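PDB 2R78: sensor protein from Geobacter sulfurreducens PCA, which probably acts as a sensor histidine kinase of two-component signalling, passing phosphate from ATP to a protein histidine, and is represented here by its PAS domain. Local coordinates for residues 34-38 / 39-43; 52-55 / 56-60; 70-73 / 74-78. All coordinates share one frame; numbering follows the deposited sequence.

Contact 1 (34-38 / 39-43); sequences LDVNP and AICSA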
loop_
_atom_site.group_PDB
_atom_site.type_symbol
_atom_site.label_atom_id
_atom_site.label_comp_id
_atom_site.label_asym_id
_atom_site.label_seq_id
_atom_site.Cartn_x
_atom_site.Cartn_y
_atom_site.Cartn_z
ATOM N N LEU B 34 10.336 -13.550 -0.674
ATOM C CA LEU B 34 10.989 -13.265 0.630
ATOM C C LEU B 34 9.991 -12.844 1.730
ATOM O O LEU B 34 10.183 -13.155 2.938
ATOM C CB LEU B 34 12.021 -12.152 0.474
ATOM C CG LEU B 34 13.235 -12.330 -0.460
ATOM C CD1 LEU B 34 14.116 -11.143 -0.407
ATOM C CD2 LEU B 34 14.025 -13.576 -0.102
ATOM N N ASP B 35 8.938 -12.139 1.335
ATOM C CA ASP B 35 7.863 -11.812 2.274
ATOM C C ASP B 35 6.575 -11.568 1.510
ATOM O O ASP B 35 6.608 -11.290 0.289
ATOM C CB ASP B 35 8.243 -10.590 3.117
ATOM C CG ASP B 35 7.565 -10.549 4.480
ATOM O OD1 ASP B 35 6.659 -11.397 4.765
ATOM O OD2 ASP B 35 7.945 -9.631 5.274
ATOM N N VAL B 36 5.456 -11.710 2.216
ATOM C CA VAL B 36 4.107 -11.550 1.660
ATOM C C VAL B 36 3.185 -11.057 2.754
ATOM O O VAL B 36 3.281 -11.489 3.908
ATOM C CB VAL B 36 3.492 -12.857 1.069
ATOM C CG1 VAL B 36 4.223 -13.226 -0.194
ATOM C CG2 VAL B 36 3.472 -13.982 2.115
ATOM N N ASN B 37 2.304 -10.136 2.398
ATOM C CA ASN B 37 1.491 -9.517 3.432
ATOM C C ASN B 37 0.209 -10.284 3.740
ATOM O O ASN B 37 -0.173 -11.217 3.012
ATOM C CB ASN B 37 1.247 -8.039 3.142
ATOM C CG ASN B 37 0.195 -7.798 2.130
ATOM O OD1 ASN B 37 -0.133 -8.661 1.300
ATOM N ND2 ASN B 37 -0.319 -6.580 2.133
ATOM N N PRO B 38 -0.466 -9.918 4.828
ATOM C CA PRO B 38 -1.673 -10.678 5.121
ATOM C C PRO B 38 -2.723 -10.690 3.994
ATOM O O PRO B 38 -3.409 -11.713 3.805
ATOM C CB PRO B 38 -2.221 -9.982 6.368
ATOM C CG PRO B 38 -1.007 -9.438 7.037
ATOM C CD PRO B 38 -0.134 -8.962 5.898
ATOM N N ALA B 39 -2.865 -9.573 3.284
ATOM C CA ALA B 39 -3.856 -9.472 2.213
ATOM C C ALA B 39 -3.631 -10.535 1.146
ATOM O O ALA B 39 -4.605 -11.133 0.681
ATOM C CB ALA B 39 -3.884 -8.094 1.600
ATOM N N ILE B 40 -2.370 -10.778 0.759
ATOM C CA ILE B 40 -2.083 -11.838 -0.237
ATOM C C ILE B 40 -2.397 -13.219 0.283
ATOM O O ILE B 40 -2.995 -14.051 -0.420
ATOM C CB ILE B 40 -0.624 -11.854 -0.690
ATOM C CG1 ILE B 40 -0.405 -10.698 -1.646
ATOM C CG2 ILE B 40 -0.311 -13.220 -1.427
ATOM C CD1 ILE B 40 0.753 -10.875 -2.641
ATOM N N CYS B 41 -1.952 -13.482 1.503
ATOM C CA CYS B 41 -2.169 -14.783 2.123
ATOM C C CYS B 41 -3.658 -15.101 2.189
ATOM O O CYS B 41 -4.066 -16.197 1.798
ATOM C CB CYS B 41 -1.538 -14.800 3.504
ATOM S SG CYS B 41 0.223 -14.649 3.392
ATOM N N SER B 42 -4.457 -14.124 2.612
ATOM C CA SER B 42 -5.915 -14.289 2.692
ATOM C C SER B 42 -6.545 -14.460 1.308
ATOM O O SER B 42 -7.336 -15.386 1.097
ATOM C CB SER B 42 -6.556 -13.101 3.420
ATOM O OG SER B 42 -6.072 -12.991 4.747
ATOM N N ALA B 43 -6.188 -13.595 0.361
ATOM C CA ALA B 43 -6.726 -13.649 -1.003
ATOM C C ALA B 43 -6.686 -15.067 -1.591
ATOM O O ALA B 43 -7.698 -15.558 -2.109
ATOM C CB ALA B 43 -5.979 -12.662 -1.917
#
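Asn37 is the N-cap at the step from strand 33-36 into helix 38-44, its OD1 accepting the backbone N-H of Ile40 at 3.1 Å (OD1 to N). The N-H comes from above the carbonyl plane, about 38° out of it. A chi1 of 79° puts CG between the backbone N and the carbonyl carbon and turns the amide back over the first helical turn, with Ala39 CB 3.8 Å from OD1. OD1 also accepts from Ile24 N, while ND2 donates to the carbonyls of Phe17 and Asp22. Pro38 O takes two donors from Ser42: the backbone N at 2.9 Å, nearly straight, and OG at 3.1 Å from above the plane. Before the cap, Val36 leans its CG2 on Cys41 SG at 3.6 Å; the sulfur lies beside its own backbone N (chi1 -65°), which turns it back toward the strand. An alanine in place of Asn37 is likely to leave the N-H groups of Ile40 and Ile24 without their acceptor and the carbonyls of Phe17 and Asp22 without their donor. One buried, neutral amide thus ties the helix start to Ile24 through its acceptor and to Phe17 and Asp22 through its donor.

Contact 2 (52-55 / 56-60); sequences LALD and WGVLS. With ACT (acetate ion), chain G.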
loop_
_atom_site.group_PDB
_atom_site.type_symbol
_atom_site.label_atom_id
_atom_site.label_comp_id
_atom_site.label_asym_id
_atom_site.label_seq_id
_atom_site.Cartn_x
_atom_site.Cartn_y
_atom_site.Cartn_z
ATOM N N LEU B 52 6.154 -18.558 0.848
ATOM C CA LEU B 52 7.591 -18.368 0.769
ATOM C C LEU B 52 8.383 -19.580 0.238
ATOM O O LEU B 52 9.605 -19.518 0.109
ATOM C CB LEU B 52 8.128 -17.905 2.143
ATOM C CG LEU B 52 7.601 -16.519 2.564
ATOM C CD1 LEU B 52 8.147 -16.123 3.935
ATOM C CD2 LEU B 52 7.907 -15.421 1.549
ATOM N N ALA B 53 7.683 -20.652 -0.101
ATOM C CA ALA B 53 8.309 -21.758 -0.826
ATOM C C ALA B 53 8.152 -21.577 -2.335
ATOM O O ALA B 53 8.712 -22.355 -3.121
ATOM C CB ALA B 53 7.711 -23.081 -0.387
ATOM N N LEU B 54 7.403 -20.552 -2.737
ATOM C CA LEU B 54 7.138 -20.299 -4.158
ATOM C C LEU B 54 8.202 -19.413 -4.793
ATOM O O LEU B 54 8.859 -18.557 -4.149
ATOM C CB LEU B 54 5.764 -19.649 -4.357
ATOM C CG LEU B 54 4.463 -20.412 -4.062
ATOM C CD1 LEU B 54 3.261 -19.493 -4.025
ATOM C CD2 LEU B 54 4.233 -21.503 -5.108
ATOM N N ASP B 55 8.347 -19.624 -6.088
ATOM C CA ASP B 55 9.118 -18.769 -6.931
ATOM C C ASP B 55 8.208 -18.101 -7.958
ATOM O O ASP B 55 7.141 -18.636 -8.335
ATOM C CB ASP B 55 10.169 -19.562 -7.650
ATOM C CG ASP B 55 11.196 -20.154 -6.697
ATOM O OD1 ASP B 55 11.552 -19.476 -5.700
ATOM O OD2 ASP B 55 11.596 -21.300 -6.952
ATOM N N TRP B 56 8.676 -16.932 -8.380
ATOM C CA TRP B 56 8.038 -16.092 -9.359
ATOM C C TRP B 56 7.683 -16.917 -10.566
ATOM O O TRP B 56 8.542 -17.609 -11.107
ATOM C CB TRP B 56 8.995 -14.994 -9.773
ATOM C CG TRP B 56 8.585 -14.054 -10.835
ATOM C CD1 TRP B 56 9.190 -13.890 -12.029
ATOM C CD2 TRP B 56 7.620 -12.993 -10.724
ATOM N NE1 TRP B 56 8.634 -12.845 -12.699
ATOM C CE2 TRP B 56 7.662 -12.268 -11.924
ATOM C CE3 TRP B 56 6.725 -12.593 -9.727
ATOM C CZ2 TRP B 56 6.836 -11.154 -12.160
ATOM C CZ3 TRP B 56 5.874 -11.535 -9.982
ATOM C CH2 TRP B 56 5.956 -10.805 -11.176
ATOM N N GLY B 57 6.396 -16.867 -10.929
ATOM C CA GLY B 57 5.915 -17.531 -12.134
ATOM C C GLY B 57 5.073 -18.806 -11.928
ATOM O O GLY B 57 4.260 -19.173 -12.742
ATOM N N VAL B 58 5.251 -19.444 -10.794
ATOM C CA VAL B 58 4.547 -20.686 -10.515
ATOM C C VAL B 58 3.033 -20.442 -10.394
ATOM O O VAL B 58 2.238 -21.104 -11.046
ATOM C CB VAL B 58 5.104 -21.289 -9.214
ATOM C CG1 VAL B 58 4.247 -22.483 -8.759
ATOM C CG2 VAL B 58 6.594 -21.687 -9.415
ATOM N N LEU B 59 2.639 -19.429 -9.617
ATOM C CA LEU B 59 1.212 -19.179 -9.408
ATOM C C LEU B 59 0.538 -18.800 -10.709
ATOM O O LEU B 59 -0.602 -19.162 -10.917
ATOM C CB LEU B 59 0.941 -18.049 -8.410
ATOM C CG LEU B 59 1.123 -18.469 -6.951
ATOM C CD1 LEU B 59 1.221 -17.238 -6.074
ATOM C CD2 LEU B 59 -0.036 -19.326 -6.503
ATOM N N SER B 60 1.209 -18.002 -11.545
ATOM C CA SER B 60 0.581 -17.525 -12.797
ATOM C C SER B 60 0.921 -18.385 -14.037
ATOM O O SER B 60 0.662 -17.992 -15.199
ATOM C CB SER B 60 0.934 -16.053 -13.043
ATOM O OG SER B 60 2.279 -15.853 -13.423
HETATM C C ACT G . 3.597 -15.186 -10.174
HETATM O O ACT G . 4.365 -15.474 -9.219
HETATM O OXT ACT G . 3.447 -16.085 -11.057
HETATM C CH3 ACT G . 2.911 -13.831 -10.253
HETATM O O HOH W 1 4.491 -17.960 -7.982
#
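Leu54 reaches forward with both methyls to meet the last residue of a turn and the one after it: CD2 approaches Val58 CG1 at 3.8 Å, and CD1 lies 3.7 Å from Leu59 CD1. The Leu54 and Leu59 side chains cross at about a right angle, and Tyr46 touches both. Asp55 closes the turn through O, accepting from Val58 N at 3.2 Å; its carboxylate leads away to His32. Val58 keeps CG1 anti to its own N (chi1 171°), aiming that methyl at Leu54. A water donates to Asp55 O and acetate O and accepts from Leu59 N, joining the turn to the ion, which is probably from the crystallisation liquor. Trp56 sets CE3 and CZ3 obliquely beside the acetate, CZ3 3.8 Å from its CH3, while NE1 bonds to Ser71 OG. At the turn's third position Gly57 has a phi of 107°, where a CB would collide with Trp56 O. Its N points its hydrogen almost straight at acetate O (3.0 Å), and Ser60 grips OXT with N and OG, the latter at 2.6 Å. Tyr33 OH adds another bond. A type II beta turn, Asp55 to Val58, thus edges what is consistent with a small anion pocket in the PAS fold.

Contact 3 (70-73 / 74-78); sequences ASLA and RIVGG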
loop_
_atom_site.group_PDB
_atom_site.type_symbol
_atom_site.label_atom_id
_atom_site.label_comp_id
_atom_site.label_asym_id
_atom_site.label_seq_id
_atom_site.Cartn_x
_atom_site.Cartn_y
_atom_site.Cartn_z
ATOM N N ALA B 70 11.734 -13.909 -18.316
ATOM C CA ALA B 70 11.798 -12.693 -19.124
ATOM C C ALA B 70 11.309 -11.437 -18.366
ATOM O O ALA B 70 11.954 -10.381 -18.400
ATOM C CB ALA B 70 11.056 -12.875 -20.469
ATOM N N SER B 71 10.204 -11.569 -17.634
ATOM C CA SER B 71 9.669 -10.472 -16.859
ATOM C C SER B 71 10.594 -10.070 -15.722
ATOM O O SER B 71 10.809 -8.887 -15.481
ATOM C CB SER B 71 8.281 -10.818 -16.335
ATOM O OG SER B 71 8.288 -11.943 -15.496
ATOM N N LEU B 72 11.140 -11.061 -15.036
ATOM C CA LEU B 72 12.101 -10.817 -13.957
ATOM C C LEU B 72 13.314 -10.041 -14.521
ATOM O O LEU B 72 13.726 -9.027 -13.970
ATOM C CB LEU B 72 12.520 -12.141 -13.357
ATOM C CG LEU B 72 13.443 -12.107 -12.140
ATOM C CD1 LEU B 72 12.654 -11.471 -11.017
ATOM C CD2 LEU B 72 13.850 -13.533 -11.753
ATOM N N ALA B 73 13.846 -10.485 -15.658
ATOM C CA ALA B 73 14.958 -9.770 -16.317
ATOM C C ALA B 73 14.610 -8.314 -16.590
ATOM O O ALA B 73 15.448 -7.425 -16.369
ATOM C CB ALA B 73 15.385 -10.474 -17.608
ATOM N N ARG B 74 13.376 -8.037 -17.026
ATOM C CA ARG B 74 12.999 -6.672 -17.355
ATOM C C ARG B 74 12.974 -5.814 -16.086
ATOM O O ARG B 74 13.422 -4.653 -16.095
ATOM C CB ARG B 74 11.650 -6.636 -18.072
ATOM C CG ARG B 74 11.702 -7.231 -19.486
ATOM C CD ARG B 74 10.421 -7.010 -20.274
ATOM N NE ARG B 74 9.365 -7.903 -19.822
ATOM C CZ ARG B 74 9.081 -9.117 -20.331
ATOM N NH1 ARG B 74 8.095 -9.798 -19.795
ATOM N NH2 ARG B 74 9.724 -9.622 -21.369
ATOM N N ILE B 75 12.468 -6.392 -14.997
ATOM C CA ILE B 75 12.375 -5.658 -13.740
ATOM C C ILE B 75 13.759 -5.324 -13.209
ATOM O O ILE B 75 14.017 -4.173 -12.854
ATOM C CB ILE B 75 11.593 -6.430 -12.659
ATOM C CG1 ILE B 75 10.143 -6.649 -13.085
ATOM C CG2 ILE B 75 11.675 -5.681 -11.291
ATOM C CD1 ILE B 75 9.456 -7.778 -12.318
ATOM N N VAL B 76 14.606 -6.342 -13.150
ATOM C CA VAL B 76 15.981 -6.246 -12.670
ATOM C C VAL B 76 16.740 -5.239 -13.521
ATOM O O VAL B 76 17.600 -4.504 -13.012
ATOM C CB VAL B 76 16.640 -7.645 -12.673
ATOM C CG1 VAL B 76 18.157 -7.593 -12.550
ATOM C CG2 VAL B 76 16.032 -8.488 -11.564
ATOM N N GLY B 77 16.374 -5.166 -14.799
ATOM C CA GLY B 77 16.920 -4.194 -15.732
ATOM C C GLY B 77 16.452 -2.752 -15.648
ATOM O O GLY B 77 16.915 -1.906 -16.428
ATOM N N GLY B 78 15.514 -2.468 -14.742
ATOM C CA GLY B 78 15.049 -1.121 -14.461
ATOM C C GLY B 78 13.753 -0.735 -15.132
ATOM O O GLY B 78 13.428 0.451 -15.234
HETATM O O HOH W 2 8.642 -7.285 -16.748
#
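Four backbone bonds join residues 70-73 to the turn after them, and the straightest runs from Val76 N to Leu72 O (2.9 Å, 176° at the hydrogen). Arg74 N to Ala70 O and Ile75 N to Ser71 O continue the same i to i+4 pattern, and Gly77 N to Ala73 O, also 2.9 Å, carries it to the helix end. A water adds a bridge along the surface, donating to Ser71 O and accepting from Arg74 NE at 3.2 Å.

The Arg74 side chain folds back along the helix instead of extending from it. Its CG sits beside the backbone N, and the bend at chi3 (-76°) lays the guanidinium flat over the preceding turn, with Ala70 O over its centre, 3.6 Å from the plane. NH2 meets Ala70 CB and NH1 meets Ser71 CB, each at 3.6 Å. The carbonyl oxygen stacked on the guanidinium face would probably favour the positive charge. Further along, Ile75 CG1 lies 3.3 Å from Ser71 O, and Val76 CG2 leans over Leu72 O at 3.4 Å. Beyond the segments, Leu72 and Ile75 pack on Ile109 of the sheet, while Ser71 OG bonds to Trp67 O.

Gly78 ends the helix at phi 99°, a backbone shape that leaves no room for a CB beside the oxygen of Gly77. Its N bonds back to Ile75 O, and with the positive phi this marks a Schellman motif, with glycine at the C' position that ends the helix.

In the fold
The three contacts follow in series along one PAS domain, each spanning a single local stretch. Contact 1 leads from edge strand 33-36 into helix 38-44, contact 2 lies in the loop between helices 48-51 and 67-76, and contact 3 closes helix 67-76 before strand 81-88. Contact 2 is the middle member: its centre is about 13 Å from that of contact 1, which it meets through Leu52 against Leu34 and Asp35, and about 16 Å from that of contact 3, where Trp56 NE1 probably bonds to Ser71 OG. Contacts 1 and 3, with centres about 22 Å apart on opposite sides of the chain's centre, do not touch. A cap, a turn and a helix end thus occur in turn along the one long helical connection between edge strands 33-36 and 81-88.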